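Long-range contacts in 2-oxoadipate dioxygenase/decarboxylase (Pseudomonas putida, PDB 6W1G), which catalyses the iron(II)-dependent conversion of 2-oxoadipate and O2 into (R)-2-hydroxyglutarate and CO2, a step of D-lysine catabolism: residues V251-P256 / L264-F269; E40-V45 / R230-D235; H260-R265 / A300-K305; D315-A320 / E331-L336. All blocks are in the same frame, centred on the assembly; numbering follows the deposited sequence.

In the fold
Strand 264-275 belongs to contacts 1 and 3, and its Arg-265 reaches contacts 2 and 4. Contact 1 lays residues 251-256 against its first half, and the side chain of Gln-266 there comes within about 5 Å of the nickel ion held by His-70, His-226 and Glu-294. Contact 3 shares Leu-264 and Arg-265 with contact 1, its centre about 14 Å away, and pairs the residues leading into strand 264-275 with those following strand 288-298. Contact 2 joins helix 29-48 to the chain entering helix 234-240; it meets contact 1 through a salt bridge of 3.1 Å from Arg-265 NH1 to Asp-235 OD1. Contact 4, remote from the metal, packs Met-334 CE at 3.6 Å from Arg-265 NH2.

Contact 1. Residues V251-P256 / L264-F269; sequences VVEGPP and LRQTSF
Glu-253 and Gln-266 pair through both backbone and side chain. Glu-253 N gives a bond of 2.9 Å to Gln-266 O, and Gln-266 N returns one of 3.0 Å to Glu-253 O, the signature of an antiparallel hydrogen-bonded pair. Beside this pair, Gln-266 NE2 reaches Glu-253 OE1 at 2.7 Å; the acceptor lies in the amide plane but is met from above the carboxylate plane, the two planes being 74° apart. The CG of Gln-266 stands between its own N and carbonyl carbon (chi1 62°), which sets it against Glu-253 CB. Arg-265 bends at chi3 (77°), bringing NE to Pro-255 O in a weak bond of 2.8 Å. Its guanidinium has Val-252 CG1 over one face and Pro-256 C over the other, while an in-plane water accepts from NH2 and lies within hydrogen-bonding distance of Val-252 O and Pro-255 O, among more acceptors than it has protons; NH1 pairs with Asp-235. With an alanine at Arg-265, Asp-235 would probably lose its salt-bridge mate and a gap would open between Val-252 and Pro-256. This is a single antiparallel bridge between a loop and strand 264-275, beside the metal site: Gln-266 also touches the metal ligand Glu-294.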
loop_
_atom_site.group_PDB
_atom_site.type_symbol
_atom_site.label_atom_id
_atom_site.label_comp_id
_atom_site.label_asym_id
_atom_site.label_seq_id
_atom_site.Cartn_x
_atom_site.Cartn_y
_atom_site.Cartn_z
ATOM N N VAL A 251 -5.928 -18.270 4.994
ATOM C CA VAL A 251 -6.559 -17.570 3.889
ATOM C C VAL A 251 -5.681 -16.400 3.469
ATOM O O VAL A 251 -5.357 -15.513 4.260
ATOM C CB VAL A 251 -7.943 -17.069 4.297
ATOM C CG1 VAL A 251 -8.517 -16.165 3.237
ATOM C CG2 VAL A 251 -8.894 -18.223 4.566
ATOM N N VAL A 252 -5.300 -16.372 2.211
ATOM C CA VAL A 252 -4.546 -15.271 1.647
ATOM C C VAL A 252 -5.522 -14.412 0.866
ATOM O O VAL A 252 -6.233 -14.921 -0.019
ATOM C CB VAL A 252 -3.408 -15.803 0.759
ATOM C CG1 VAL A 252 -2.681 -14.653 0.086
ATOM C CG2 VAL A 252 -2.448 -16.649 1.574
ATOM N N GLU A 253 -5.541 -13.108 1.162
ATOM C CA GLU A 253 -6.378 -12.193 0.402
ATOM C C GLU A 253 -5.730 -11.884 -0.931
ATOM O O GLU A 253 -4.502 -11.834 -1.022
ATOM C CB GLU A 253 -6.587 -10.888 1.166
ATOM C CG GLU A 253 -7.292 -11.078 2.504
ATOM C CD GLU A 253 -7.540 -9.756 3.171
ATOM O OE1 GLU A 253 -6.707 -9.339 4.007
ATOM O OE2 GLU A 253 -8.540 -9.107 2.814
ATOM N N GLY A 254 -6.568 -11.671 -1.951
ATOM C CA GLY A 254 -6.127 -11.399 -3.298
ATOM C C GLY A 254 -6.341 -12.587 -4.210
ATOM O O GLY A 254 -6.976 -13.579 -3.855
ATOM N N PRO A 255 -5.814 -12.508 -5.429
ATOM C CA PRO A 255 -5.906 -13.647 -6.361
ATOM C C PRO A 255 -5.124 -14.836 -5.838
ATOM O O PRO A 255 -4.308 -14.701 -4.931
ATOM C CB PRO A 255 -5.249 -13.106 -7.638
ATOM C CG PRO A 255 -4.213 -12.127 -7.099
ATOM C CD PRO A 255 -4.906 -11.450 -5.920
ATOM N N PRO A 256 -5.351 -16.021 -6.411
ATOM C CA PRO A 256 -4.509 -17.172 -6.107
ATOM C C PRO A 256 -3.124 -17.060 -6.726
ATOM O O PRO A 256 -2.835 -16.094 -7.467
ATOM C CB PRO A 256 -5.296 -18.335 -6.712
ATOM C CG PRO A 256 -5.892 -17.699 -7.946
ATOM C CD PRO A 256 -6.247 -16.275 -7.551
ATOM N N LEU A 264 -2.398 -7.531 -5.616
ATOM C CA LEU A 264 -1.476 -7.959 -4.585
ATOM C C LEU A 264 -2.105 -9.151 -3.870
ATOM O O LEU A 264 -3.307 -9.387 -3.974
ATOM C CB LEU A 264 -1.092 -6.837 -3.639
ATOM C CG LEU A 264 -2.181 -6.266 -2.751
ATOM C CD1 LEU A 264 -2.464 -7.119 -1.525
ATOM C CD2 LEU A 264 -1.781 -4.876 -2.287
ATOM N N ARG A 265 -1.278 -9.859 -3.107
ATOM C CA ARG A 265 -1.712 -10.887 -2.184
ATOM C C ARG A 265 -1.213 -10.508 -0.805
ATOM O O ARG A 265 -0.135 -9.916 -0.673
ATOM C CB ARG A 265 -1.139 -12.228 -2.553
ATOM C CG ARG A 265 -1.493 -12.677 -3.960
ATOM C CD ARG A 265 -0.985 -14.085 -4.281
ATOM N NE ARG A 265 -1.858 -15.069 -3.653
ATOM C CZ ARG A 265 -1.508 -16.297 -3.288
ATOM N NH1 ARG A 265 -0.276 -16.725 -3.472
ATOM N NH2 ARG A 265 -2.423 -17.102 -2.741
ATOM N N GLN A 266 -2.011 -10.788 0.232
ATOM C CA GLN A 266 -1.626 -10.394 1.582
ATOM C C GLN A 266 -2.182 -11.361 2.629
ATOM O O GLN A 266 -3.224 -12.005 2.423
ATOM C CB GLN A 266 -2.113 -8.993 1.937
ATOM C CG GLN A 266 -3.615 -8.859 1.934
ATOM C CD GLN A 266 -4.166 -7.430 2.101
ATOM O OE1 GLN A 266 -3.609 -6.426 1.599
ATOM N NE2 GLN A 266 -5.294 -7.347 2.788
ATOM N N THR A 267 -1.472 -11.465 3.747
ATOM C CA THR A 267 -2.023 -12.175 4.903
ATOM C C THR A 267 -1.462 -11.503 6.152
ATOM O O THR A 267 -0.612 -10.611 6.081
ATOM C CB THR A 267 -1.818 -13.707 4.860
ATOM O OG1 THR A 267 -2.590 -14.297 5.902
ATOM C CG2 THR A 267 -0.393 -14.085 4.984
ATOM N N SER A 268 -1.977 -11.914 7.296
ATOM C CA SER A 268 -1.749 -11.242 8.566
ATOM C C SER A 268 -1.363 -12.247 9.641
ATOM O O SER A 268 -1.521 -13.469 9.487
ATOM C CB SER A 268 -3.010 -10.448 9.016
ATOM O OG SER A 268 -4.069 -11.369 9.243
ATOM N N PHE A 269 -0.831 -11.694 10.729
ATOM C CA PHE A 269 -0.424 -12.517 11.872
ATOM C C PHE A 269 -0.459 -11.656 13.117
ATOM O O PHE A 269 -0.385 -10.424 13.058
ATOM C CB PHE A 269 0.982 -13.075 11.641
ATOM C CG PHE A 269 2.056 -12.052 11.425
ATOM C CD1 PHE A 269 2.331 -11.546 10.156
ATOM C CD2 PHE A 269 2.813 -11.589 12.492
ATOM C CE1 PHE A 269 3.313 -10.604 9.982
ATOM C CE2 PHE A 269 3.791 -10.662 12.316
ATOM C CZ PHE A 269 4.052 -10.173 11.053
HETATM O O HOH W 1 -4.912 -15.784 -2.394
#

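Contact 2. Residues E40-V45 / R230-D235; sequences EINQQV and RTLDID
Asn-42 grips the chain at residues 230-232 with both ends of its carboxamide. Its OD1 accepts two hydrogen bonds: one from Leu-232 N at 2.8 Å, nearly straight at hydrogen (168°) though the donor stands above the carbonyl plane, and a longer one from Thr-231 OG1 at 3.2 Å. On the other branch ND2 donates to Arg-230 O at 3.3 Å, in the amide plane and on a lone pair of the acceptor. Three bonds in all therefore fix the rotation of the amide. Thr-231 OG1, having given its proton to Asn-42, accepts from Asp-233 N at 3.2 Å with an angle of 176°, which closes an ST turn just ahead of helix 234-240. Asp-233 is the N-cap of that helix, its OD1 bonded to Ala-236 N.

Around this polar centre the aliphatic side chains of the helix pack on the same segment. The CG2 branch of Ile-41, anti to the backbone N (chi1 -70° to CG1), points its methyl at Thr-231 OG1, 3.4 Å away, and also lies near Asp-233 CB. One turn later Val-45 straddles the next two residues, with CG1 against Leu-232 CB at 4.0 Å and CG2 against Asp-233 CB at 3.7 Å.

Helix 29-48 thus covers the connection between strand 226-229 and helix 234-240. Helix 50-59 adds Val-52 against Val-45 and Leu-56 against Leu-232, while strand 288-298 touches Thr-231 through Ile-295 and bonds its backbone through Glu-296.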
loop_
_atom_site.group_PDB
_atom_site.type_symbol
_atom_site.label_atom_id
_atom_site.label_comp_id
_atom_site.label_asym_id
_atom_site.label_seq_id
_atom_site.Cartn_x
_atom_site.Cartn_y
_atom_site.Cartn_z
ATOM N N GLU A 40 15.476 -13.371 2.988
ATOM C CA GLU A 40 15.878 -14.708 2.556
ATOM C C GLU A 40 14.998 -15.216 1.425
ATOM O O GLU A 40 15.501 -15.759 0.428
ATOM C CB GLU A 40 15.761 -15.647 3.754
ATOM C CG GLU A 40 16.211 -17.064 3.523
ATOM C CD GLU A 40 16.251 -17.887 4.811
ATOM O OE1 GLU A 40 15.192 -18.057 5.450
ATOM O OE2 GLU A 40 17.345 -18.352 5.187
ATOM N N ILE A 41 13.685 -15.092 1.570
ATOM C CA ILE A 41 12.771 -15.529 0.512
ATOM C C ILE A 41 13.037 -14.801 -0.802
ATOM O O ILE A 41 13.046 -15.416 -1.887
ATOM C CB ILE A 41 11.306 -15.388 0.938
ATOM C CG1 ILE A 41 10.952 -16.414 2.012
ATOM C CG2 ILE A 41 10.327 -15.457 -0.231
ATOM C CD1 ILE A 41 10.985 -17.836 1.560
ATOM N N ASN A 42 13.234 -13.474 -0.740
ATOM C CA ASN A 42 13.407 -12.693 -1.960
ATOM C C ASN A 42 14.695 -13.084 -2.660
ATOM O O ASN A 42 14.726 -13.214 -3.880
ATOM C CB ASN A 42 13.436 -11.223 -1.602
ATOM C CG ASN A 42 12.055 -10.686 -1.221
ATOM O OD1 ASN A 42 11.062 -11.421 -1.226
ATOM N ND2 ASN A 42 11.987 -9.407 -0.920
ATOM N N GLN A 43 15.743 -13.340 -1.886
ATOM C CA GLN A 43 16.995 -13.772 -2.483
ATOM C C GLN A 43 16.844 -15.122 -3.160
ATOM O O GLN A 43 17.397 -15.345 -4.243
ATOM C CB GLN A 43 18.043 -13.861 -1.385
ATOM C CG GLN A 43 18.704 -12.541 -1.024
ATOM C CD GLN A 43 20.138 -12.672 -0.507
ATOM O OE1 GLN A 43 20.652 -13.772 -0.273
ATOM N NE2 GLN A 43 20.791 -11.527 -0.326
ATOM N N GLN A 44 16.123 -16.048 -2.529
ATOM C CA GLN A 44 15.879 -17.353 -3.131
ATOM C C GLN A 44 15.116 -17.219 -4.440
ATOM O O GLN A 44 15.452 -17.874 -5.423
ATOM C CB GLN A 44 15.100 -18.210 -2.147
ATOM C CG GLN A 44 14.720 -19.621 -2.632
ATOM C CD GLN A 44 14.165 -20.491 -1.515
ATOM O OE1 GLN A 44 14.593 -21.636 -1.327
ATOM N NE2 GLN A 44 13.197 -19.959 -0.773
ATOM N N VAL A 45 14.076 -16.383 -4.480
ATOM C CA VAL A 45 13.318 -16.248 -5.717
ATOM C C VAL A 45 14.219 -15.729 -6.827
ATOM O O VAL A 45 14.200 -16.233 -7.954
ATOM C CB VAL A 45 12.116 -15.304 -5.517
ATOM C CG1 VAL A 45 11.570 -14.903 -6.865
ATOM C CG2 VAL A 45 11.040 -15.944 -4.620
ATOM N N ARG A 230 7.480 -6.030 1.439
ATOM C CA ARG A 230 7.149 -6.666 0.179
ATOM C C ARG A 230 8.005 -7.911 -0.045
ATOM O O ARG A 230 9.237 -7.845 -0.041
ATOM C CB ARG A 230 7.366 -5.702 -0.995
ATOM C CG ARG A 230 7.092 -6.336 -2.337
ATOM C CD ARG A 230 7.331 -5.360 -3.479
ATOM N NE ARG A 230 7.180 -6.022 -4.747
ATOM C CZ ARG A 230 7.452 -5.490 -5.941
ATOM N NH1 ARG A 230 7.920 -4.246 -6.040
ATOM N NH2 ARG A 230 7.266 -6.196 -7.036
ATOM N N THR A 231 7.335 -9.051 -0.212
ATOM C CA THR A 231 8.012 -10.266 -0.618
ATOM C C THR A 231 7.710 -10.587 -2.068
ATOM O O THR A 231 6.646 -10.279 -2.585
ATOM C CB THR A 231 7.627 -11.456 0.283
ATOM O OG1 THR A 231 8.382 -12.619 -0.069
ATOM C CG2 THR A 231 6.174 -11.827 0.214
ATOM N N LEU A 232 8.659 -11.295 -2.689
ATOM C CA LEU A 232 8.454 -11.824 -4.035
ATOM C C LEU A 232 7.659 -13.133 -4.051
ATOM O O LEU A 232 7.282 -13.593 -5.108
ATOM C CB LEU A 232 9.806 -12.053 -4.717
ATOM C CG LEU A 232 10.628 -10.789 -4.921
ATOM C CD1 LEU A 232 11.971 -11.132 -5.574
ATOM C CD2 LEU A 232 9.885 -9.737 -5.728
ATOM N N ASP A 233 7.400 -13.772 -2.906
ATOM C CA ASP A 233 6.683 -15.061 -2.925
ATOM C C ASP A 233 5.966 -15.271 -1.595
ATOM O O ASP A 233 6.556 -15.748 -0.630
ATOM C CB ASP A 233 7.642 -16.215 -3.230
ATOM C CG ASP A 233 6.909 -17.521 -3.428
ATOM O OD1 ASP A 233 5.726 -17.649 -3.042
ATOM O OD2 ASP A 233 7.524 -18.484 -3.967
ATOM N N ILE A 234 4.685 -14.899 -1.549
ATOM C CA ILE A 234 3.945 -15.003 -0.301
ATOM C C ILE A 234 3.686 -16.455 0.068
ATOM O O ILE A 234 3.536 -16.775 1.245
ATOM C CB ILE A 234 2.653 -14.167 -0.373
ATOM C CG1 ILE A 234 2.122 -13.887 1.036
ATOM C CG2 ILE A 234 1.595 -14.867 -1.179
ATOM C CD1 ILE A 234 1.027 -12.900 1.050
ATOM N N ASP A 235 3.614 -17.359 -0.915
ATOM C CA ASP A 235 3.431 -18.757 -0.540
ATOM C C ASP A 235 4.649 -19.267 0.208
ATOM O O ASP A 235 4.539 -19.987 1.203
ATOM C CB ASP A 235 3.229 -19.619 -1.780
ATOM C CG ASP A 235 1.936 -19.316 -2.532
ATOM O OD1 ASP A 235 0.928 -19.042 -1.894
ATOM O OD2 ASP A 235 1.931 -19.370 -3.775
#

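Contact 3. Residues H260-R265 / A300-K305; sequences HPILLR and AALTPK
Leu-302 and Leu-263 meet with their side chains at about a right angle, the branched end of each set into the other. Leu-302 CD1 touches Leu-263 CG at 3.7 Å, and Leu-302 CG lies equally near Leu-263 CD2. The second methyl of Leu-302, CD2, turns instead to Ile-262 and meets its CG2 at 3.8 Å in an oblique crossing, so the two methyls divide their contacts between consecutive residues. The first torsion of Ile-262 (chi1 58°, CG1 between the backbone N and the carbonyl carbon) puts CG2 against Leu-302 and, more loosely, 4.4 Å from Ala-300 CB. A serine at Leu-302 would probably open a gap beside Leu-263 and Ile-262, both of which would lose their methyl partner.

Two backbone bonds fix the chains around these side chains. Ala-300 N donates to Pro-261 O at 2.9 Å, and Leu-263 N donates to Ala-300 O at 2.8 Å, bridging Ile-262 with Ala-300, whose CA atoms are 4.4 Å apart. Leu-263 has a positive phi (53°), which marks a turn of the chain here, just before strand 264-275.

The bridge carries on past the pairing of strands 264-275 and 288-298, with Leu-263 also bonded to Gly-299. Tyr-310 of helix 304-321 packs on Ile-262, Leu-263 and Leu-302, and Met-351 of helix 348-353 adds to the cover of Ile-262.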
loop_
_atom_site.group_PDB
_atom_site.type_symbol
_atom_site.label_atom_id
_atom_site.label_comp_id
_atom_site.label_asym_id
_atom_site.label_seq_id
_atom_site.Cartn_x
_atom_site.Cartn_y
_atom_site.Cartn_z
ATOM N N HIS A 260 2.034 -14.901 -13.342
ATOM C CA HIS A 260 2.095 -13.456 -13.560
ATOM C C HIS A 260 1.083 -12.839 -12.616
ATOM O O HIS A 260 -0.096 -12.652 -12.973
ATOM C CB HIS A 260 1.856 -13.135 -15.031
ATOM C CG HIS A 260 2.949 -13.686 -15.857
ATOM N ND1 HIS A 260 4.233 -13.172 -15.819
ATOM C CD2 HIS A 260 2.995 -14.762 -16.671
ATOM C CE1 HIS A 260 5.011 -13.899 -16.596
ATOM N NE2 HIS A 260 4.280 -14.848 -17.138
ATOM N N PRO A 261 1.509 -12.554 -11.384
ATOM C CA PRO A 261 0.590 -12.047 -10.363
ATOM C C PRO A 261 -0.101 -10.773 -10.793
ATOM O O PRO A 261 0.440 -9.961 -11.555
ATOM C CB PRO A 261 1.505 -11.855 -9.143
ATOM C CG PRO A 261 2.546 -12.982 -9.368
ATOM C CD PRO A 261 2.847 -12.820 -10.842
ATOM N N ILE A 262 -1.280 -10.558 -10.216
ATOM C CA ILE A 262 -2.101 -9.384 -10.442
ATOM C C ILE A 262 -2.481 -8.766 -9.097
ATOM O O ILE A 262 -2.649 -9.463 -8.091
ATOM C CB ILE A 262 -3.357 -9.696 -11.298
ATOM C CG1 ILE A 262 -4.225 -10.773 -10.637
ATOM C CG2 ILE A 262 -2.923 -10.094 -12.704
ATOM C CD1 ILE A 262 -5.447 -11.137 -11.476
ATOM N N LEU A 263 -2.642 -7.437 -9.098
ATOM C CA LEU A 263 -2.968 -6.700 -7.873
ATOM C C LEU A 263 -1.962 -7.040 -6.791
ATOM O O LEU A 263 -0.758 -6.828 -6.980
ATOM C CB LEU A 263 -4.424 -6.877 -7.457
ATOM C CG LEU A 263 -5.427 -6.401 -8.510
ATOM C CD1 LEU A 263 -6.857 -6.525 -7.973
ATOM C CD2 LEU A 263 -5.183 -4.992 -8.961
ATOM N N LEU A 264 -2.398 -7.531 -5.616
ATOM C CA LEU A 264 -1.476 -7.959 -4.585
ATOM C C LEU A 264 -2.105 -9.151 -3.870
ATOM O O LEU A 264 -3.307 -9.387 -3.974
ATOM C CB LEU A 264 -1.092 -6.837 -3.639
ATOM C CG LEU A 264 -2.181 -6.266 -2.751
ATOM C CD1 LEU A 264 -2.464 -7.119 -1.525
ATOM C CD2 LEU A 264 -1.781 -4.876 -2.287
ATOM N N ARG A 265 -1.278 -9.859 -3.107
ATOM C CA ARG A 265 -1.712 -10.887 -2.184
ATOM C C ARG A 265 -1.213 -10.508 -0.805
ATOM O O ARG A 265 -0.135 -9.916 -0.673
ATOM C CB ARG A 265 -1.139 -12.228 -2.553
ATOM C CG ARG A 265 -1.493 -12.677 -3.960
ATOM C CD ARG A 265 -0.985 -14.085 -4.281
ATOM N NE ARG A 265 -1.858 -15.069 -3.653
ATOM C CZ ARG A 265 -1.508 -16.297 -3.288
ATOM N NH1 ARG A 265 -0.276 -16.725 -3.472
ATOM N NH2 ARG A 265 -2.423 -17.102 -2.741
ATOM N N ALA A 300 0.781 -7.160 -10.929
ATOM C CA ALA A 300 0.472 -6.207 -11.983
ATOM C C ALA A 300 -0.717 -5.334 -11.639
ATOM O O ALA A 300 -1.781 -5.797 -11.205
ATOM C CB ALA A 300 0.163 -6.969 -13.253
ATOM N N ALA A 301 -0.590 -4.055 -11.978
ATOM C CA ALA A 301 -1.726 -3.154 -11.973
ATOM C C ALA A 301 -2.685 -3.547 -13.091
ATOM O O ALA A 301 -2.275 -3.838 -14.214
ATOM C CB ALA A 301 -1.207 -1.743 -12.188
ATOM N N LEU A 302 -3.978 -3.538 -12.780
ATOM C CA LEU A 302 -5.040 -3.902 -13.721
ATOM C C LEU A 302 -5.730 -2.680 -14.295
ATOM O O LEU A 302 -5.928 -1.671 -13.618
ATOM C CB LEU A 302 -6.071 -4.796 -13.053
ATOM C CG LEU A 302 -5.556 -6.108 -12.519
ATOM C CD1 LEU A 302 -6.670 -6.965 -11.977
ATOM C CD2 LEU A 302 -4.756 -6.837 -13.624
ATOM N N THR A 303 -6.107 -2.787 -15.567
ATOM C CA THR A 303 -6.936 -1.800 -16.221
ATOM C C THR A 303 -8.374 -1.913 -15.669
ATOM O O THR A 303 -8.711 -2.870 -14.995
ATOM C CB THR A 303 -6.954 -2.094 -17.732
ATOM O OG1 THR A 303 -7.540 -3.367 -17.872
ATOM C CG2 THR A 303 -5.540 -2.067 -18.287
ATOM N N PRO A 304 -9.264 -1.001 -16.052
ATOM C CA PRO A 304 -10.694 -1.175 -15.720
ATOM C C PRO A 304 -11.237 -2.518 -16.151
ATOM O O PRO A 304 -11.952 -3.186 -15.405
ATOM C CB PRO A 304 -11.364 0.021 -16.414
ATOM C CG PRO A 304 -10.301 1.082 -16.403
ATOM C CD PRO A 304 -8.982 0.315 -16.619
ATOM N N LYS A 305 -10.854 -2.955 -17.349
ATOM C CA LYS A 305 -11.297 -4.253 -17.833
ATOM C C LYS A 305 -10.775 -5.388 -16.963
ATOM O O LYS A 305 -11.520 -6.331 -16.660
ATOM C CB LYS A 305 -10.878 -4.432 -19.289
ATOM C CG LYS A 305 -11.309 -5.770 -19.885
ATOM C CD LYS A 305 -10.759 -5.895 -21.297
ATOM C CE LYS A 305 -11.098 -7.228 -21.922
ATOM N NZ LYS A 305 -10.570 -7.316 -23.315
#

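Contact 4. Residues D315-A320 / E331-L336; sequences DATRVA and ERYMAL
Thr-317 and Leu-336 mark the closest backbone approach of a helical hairpin, in which helices 304-321 and 330-341 run roughly antiparallel, the axes of the two segments 9.5 Å apart at 140°. Leu-336 carries much of the packing. Its CB sits 4.0 Å from Thr-317 CG2. From there CG, anti to the carbonyl carbon (chi1 -72°), sends the two methyls to Ala-320: CD2 lies 4.0 Å from Ala-320 CB, while CD1 approaches the carbonyl at 3.8 Å from Ala-320 O. That same CD1 also lies over the face of the Arg-332 guanidinium, so one methyl touches both partners of the Arg-332 to Ala-320 bond.

The same Thr-317 CG2 also meets Tyr-333 CE2 at 3.7 Å, the two side chains crossing at about a right angle, while Thr-317 OG1 bonds back to Leu-313 O within its own helix. Beyond the ring, a water donates to Tyr-333 OH and accepts from Arg-318 NH2, bridging the two helices. Arg-332 NH2 makes a weak bond to Ala-320 O, and a second water accepts weakly from Arg-332 NH2 and donates to Ala-320 O at 2.7 Å.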
loop_
_atom_site.group_PDB
_atom_site.type_symbol
_atom_site.label_atom_id
_atom_site.label_comp_id
_atom_site.label_asym_id
_atom_site.label_seq_id
_atom_site.Cartn_x
_atom_site.Cartn_y
_atom_site.Cartn_z
ATOM N N ASP A 315 -15.940 -12.665 -6.811
ATOM C CA ASP A 315 -17.338 -12.839 -6.410
ATOM C C ASP A 315 -17.818 -14.276 -6.616
ATOM O O ASP A 315 -18.502 -14.833 -5.752
ATOM C CB ASP A 315 -18.218 -11.850 -7.172
ATOM C CG ASP A 315 -18.014 -10.405 -6.731
ATOM O OD1 ASP A 315 -18.515 -9.509 -7.440
ATOM O OD2 ASP A 315 -17.361 -10.165 -5.694
ATOM N N ALA A 316 -17.459 -14.898 -7.738
ATOM C CA ALA A 316 -17.900 -16.262 -7.998
ATOM C C ALA A 316 -17.305 -17.240 -7.001
ATOM O O ALA A 316 -17.983 -18.187 -6.587
ATOM C CB ALA A 316 -17.554 -16.664 -9.430
ATOM N N THR A 317 -16.072 -16.998 -6.573
ATOM C CA THR A 317 -15.451 -17.836 -5.565
ATOM C C THR A 317 -16.229 -17.742 -4.273
ATOM O O THR A 317 -16.514 -18.751 -3.615
ATOM C CB THR A 317 -14.017 -17.398 -5.319
ATOM O OG1 THR A 317 -13.264 -17.482 -6.540
ATOM C CG2 THR A 317 -13.374 -18.246 -4.261
ATOM N N ARG A 318 -16.569 -16.518 -3.874
ATOM C CA ARG A 318 -17.316 -16.338 -2.633
ATOM C C ARG A 318 -18.690 -16.996 -2.691
ATOM O O ARG A 318 -19.128 -17.612 -1.713
ATOM C CB ARG A 318 -17.399 -14.856 -2.292
ATOM C CG ARG A 318 -16.051 -14.340 -1.800
ATOM C CD ARG A 318 -15.973 -12.841 -1.842
ATOM N NE ARG A 318 -14.712 -12.344 -1.297
ATOM C CZ ARG A 318 -14.351 -11.070 -1.285
ATOM N NH1 ARG A 318 -15.152 -10.154 -1.796
ATOM N NH2 ARG A 318 -13.186 -10.721 -0.762
ATOM N N VAL A 319 -19.384 -16.884 -3.820
ATOM C CA VAL A 319 -20.670 -17.561 -3.951
ATOM C C VAL A 319 -20.510 -19.070 -3.783
ATOM O O VAL A 319 -21.302 -19.720 -3.093
ATOM C CB VAL A 319 -21.339 -17.213 -5.288
ATOM C CG1 VAL A 319 -22.548 -18.094 -5.502
ATOM C CG2 VAL A 319 -21.738 -15.748 -5.310
ATOM N N ALA A 320 -19.485 -19.643 -4.416
ATOM C CA ALA A 320 -19.277 -21.079 -4.376
ATOM C C ALA A 320 -18.891 -21.536 -2.994
ATOM O O ALA A 320 -19.117 -22.702 -2.641
ATOM C CB ALA A 320 -18.152 -21.474 -5.323
ATOM N N GLU A 331 -8.778 -24.291 3.339
ATOM C CA GLU A 331 -8.359 -25.179 2.263
ATOM C C GLU A 331 -9.375 -25.172 1.127
ATOM O O GLU A 331 -9.013 -25.064 -0.054
ATOM C CB GLU A 331 -8.170 -26.589 2.807
ATOM C CG GLU A 331 -9.266 -27.055 3.787
ATOM C CD GLU A 331 -8.834 -27.053 5.255
ATOM O OE1 GLU A 331 -8.004 -26.200 5.639
ATOM O OE2 GLU A 331 -9.321 -27.909 6.028
ATOM N N ARG A 332 -10.663 -25.294 1.464
ATOM C CA ARG A 332 -11.710 -25.275 0.450
ATOM C C ARG A 332 -11.766 -23.928 -0.264
ATOM O O ARG A 332 -11.936 -23.881 -1.485
ATOM C CB ARG A 332 -13.070 -25.600 1.075
ATOM C CG ARG A 332 -14.193 -25.524 0.036
ATOM C CD ARG A 332 -15.501 -26.149 0.437
ATOM N NE ARG A 332 -16.393 -26.291 -0.714
ATOM C CZ ARG A 332 -17.504 -25.579 -0.919
ATOM N NH1 ARG A 332 -17.901 -24.667 -0.045
ATOM N NH2 ARG A 332 -18.238 -25.803 -1.999
ATOM N N TYR A 333 -11.652 -22.823 0.483
ATOM C CA TYR A 333 -11.657 -21.503 -0.140
ATOM C C TYR A 333 -10.521 -21.367 -1.142
ATOM O O TYR A 333 -10.704 -20.896 -2.272
ATOM C CB TYR A 333 -11.517 -20.403 0.913
ATOM C CG TYR A 333 -11.345 -19.047 0.268
ATOM C CD1 TYR A 333 -10.106 -18.453 0.219
ATOM C CD2 TYR A 333 -12.418 -18.389 -0.340
ATOM C CE1 TYR A 333 -9.915 -17.206 -0.386
ATOM C CE2 TYR A 333 -12.232 -17.155 -0.964
ATOM C CZ TYR A 333 -10.986 -16.565 -0.972
ATOM O OH TYR A 333 -10.823 -15.348 -1.575
ATOM N N MET A 334 -9.309 -21.718 -0.717
ATOM C CA MET A 334 -8.163 -21.565 -1.603
ATOM C C MET A 334 -8.309 -22.436 -2.845
ATOM O O MET A 334 -7.928 -22.030 -3.939
ATOM C CB MET A 334 -6.866 -21.800 -0.813
ATOM C CG MET A 334 -6.618 -20.759 0.304
ATOM S SD MET A 334 -6.524 -19.028 -0.202
ATOM C CE MET A 334 -5.177 -19.009 -1.388
ATOM N N ALA A 335 -8.927 -23.621 -2.714
ATOM C CA ALA A 335 -9.172 -24.481 -3.867
ATOM C C ALA A 335 -10.193 -23.855 -4.821
ATOM O O ALA A 335 -9.992 -23.848 -6.045
ATOM C CB ALA A 335 -9.617 -25.868 -3.398
ATOM N N LEU A 336 -11.276 -23.299 -4.284
ATOM C CA LEU A 336 -12.283 -22.663 -5.123
ATOM C C LEU A 336 -11.728 -21.421 -5.801
ATOM O O LEU A 336 -12.064 -21.123 -6.958
ATOM C CB LEU A 336 -13.463 -22.251 -4.260
ATOM C CG LEU A 336 -14.362 -23.376 -3.750
ATOM C CD1 LEU A 336 -15.305 -22.811 -2.721
ATOM C CD2 LEU A 336 -15.107 -23.963 -4.914
HETATM O O HOH W 2 -11.636 -12.830 -0.261
HETATM O O HOH W 3 -19.501 -24.694 -4.349
#